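Local structure of cystalysin (Treponema denticola, 1C7N) at residues I9-K12 with N13-S16. The protein belongs to the class I and II aminotransferase family of pyridoxal-5'-phosphate enzymes and assembles as a pair of identical subunits. Residues are numbered along the deposited sequence; the frame is centred on the assembly and turned at random.
Sequences ISRK and NLGS
One face of the Arg11 guanidinium carries the hydroxyl of Ser16, whose OG sits 3.4 Å above the plane, displaced toward the rim; OG to NH1 measures 3.5 Å at a poor angle, so this is packing and not a hydrogen bond. The polar partners lie outside the turn: NH2 forms salt bridges with Asp40 and Glu42, which probably fix the direction of the group, while Ser16, at the N-cap position of helix 17-25, caps Trp19 N through OG. Residues 9-16 are the irregular lead-in to this helix near the N-terminus. With chi1 at 169°, OG stands opposite its own backbone N and meets both Trp19 N and the guanidinium face. No direct hydrogen bond closes the bend; a water bridges it, probably donating to Arg11 O at 2.6 Å and accepting from Leu14 N and Ser16 N, each 2.9 Å away. The Leu14 side chain turns back toward the preceding residues, with CD2 3.6 Å from Arg11 CA. At the outer side, Lys12 and Asn13 run alongside each other in the same direction: the extended lysine chain passes the amide, CG lying 3.4 Å from Asn13 ND2. Across the dimer interface, Val61 of the second subunit packs on Arg11.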
loop_
_atom_site.group_PDB
_atom_site.type_symbol
_atom_site.label_atom_id
_atom_site.label_comp_id
_atom_site.label_asym_id
_atom_site.label_seq_id
_atom_site.Cartn_x
_atom_site.Cartn_y
_atom_site.Cartn_z
ATOM N N ILE A 9 -15.127 -8.012 -22.217
ATOM C CA ILE A 9 -13.836 -7.335 -22.232
ATOM C C ILE A 9 -12.674 -8.318 -22.224
ATOM O O ILE A 9 -12.847 -9.503 -21.948
ATOM C CB ILE A 9 -13.682 -6.394 -21.009
ATOM C CG1 ILE A 9 -13.615 -7.220 -19.722
ATOM C CG2 ILE A 9 -14.855 -5.425 -20.947
ATOM C CD1 ILE A 9 -13.433 -6.394 -18.460
ATOM N N SER A 10 -11.488 -7.810 -22.538
ATOM C CA SER A 10 -10.277 -8.620 -22.548
ATOM C C SER A 10 -9.233 -7.929 -21.687
ATOM O O SER A 10 -9.064 -6.711 -21.767
ATOM C CB SER A 10 -9.737 -8.773 -23.971
ATOM O OG SER A 10 -8.463 -9.397 -23.962
ATOM N N ARG A 11 -8.542 -8.703 -20.858
ATOM C CA ARG A 11 -7.506 -8.150 -19.997
ATOM C C ARG A 11 -6.159 -8.814 -20.246
ATOM O O ARG A 11 -5.297 -8.858 -19.367
ATOM C CB ARG A 11 -7.906 -8.275 -18.522
ATOM C CG ARG A 11 -8.939 -7.236 -18.104
ATOM C CD ARG A 11 -8.887 -6.972 -16.607
ATOM N NE ARG A 11 -9.504 -8.052 -15.861
ATOM C CZ ARG A 11 -9.308 -8.283 -14.569
ATOM N NH1 ARG A 11 -8.500 -7.507 -13.858
ATOM N NH2 ARG A 11 -9.924 -9.299 -13.994
ATOM N N LYS A 12 -5.991 -9.324 -21.462
ATOM C CA LYS A 12 -4.751 -9.971 -21.869
ATOM C C LYS A 12 -3.648 -8.918 -21.906
ATOM O O LYS A 12 -3.891 -7.779 -22.298
ATOM C CB LYS A 12 -4.916 -10.601 -23.259
ATOM C CG LYS A 12 -3.669 -11.291 -23.780
ATOM C CD LYS A 12 -3.916 -11.956 -25.126
ATOM C CE LYS A 12 -2.684 -12.727 -25.584
ATOM N NZ LYS A 12 -2.929 -13.481 -26.849
ATOM N N ASN A 13 -2.449 -9.301 -21.479
ATOM C CA ASN A 13 -1.294 -8.402 -21.461
ATOM C C ASN A 13 -1.586 -7.010 -20.896
ATOM O O ASN A 13 -1.177 -6.001 -21.473
ATOM C CB ASN A 13 -0.709 -8.261 -22.873
ATOM C CG ASN A 13 -0.189 -9.578 -23.426
ATOM O OD1 ASN A 13 0.596 -10.270 -22.777
ATOM N ND2 ASN A 13 -0.621 -9.927 -24.633
ATOM N N LEU A 14 -2.283 -6.961 -19.764
ATOM C CA LEU A 14 -2.625 -5.698 -19.114
ATOM C C LEU A 14 -2.203 -5.698 -17.642
ATOM O O LEU A 14 -2.594 -4.824 -16.876
ATOM C CB LEU A 14 -4.132 -5.448 -19.217
ATOM C CG LEU A 14 -4.666 -4.611 -20.384
ATOM C CD1 LEU A 14 -3.965 -4.962 -21.684
ATOM C CD2 LEU A 14 -6.165 -4.838 -20.494
ATOM N N GLY A 15 -1.408 -6.689 -17.252
ATOM C CA GLY A 15 -0.960 -6.770 -15.875
ATOM C C GLY A 15 -1.949 -7.439 -14.935
ATOM O O GLY A 15 -1.752 -7.444 -13.722
ATOM N N SER A 16 -3.024 -7.994 -15.480
ATOM C CA SER A 16 -4.017 -8.669 -14.648
ATOM C C SER A 16 -3.401 -9.963 -14.139
ATOM O O SER A 16 -3.059 -10.833 -14.932
ATOM C CB SER A 16 -5.271 -8.994 -15.463
ATOM O OG SER A 16 -6.131 -9.862 -14.746
HETATM O O HOH W 1 -2.998 -9.169 -18.105
#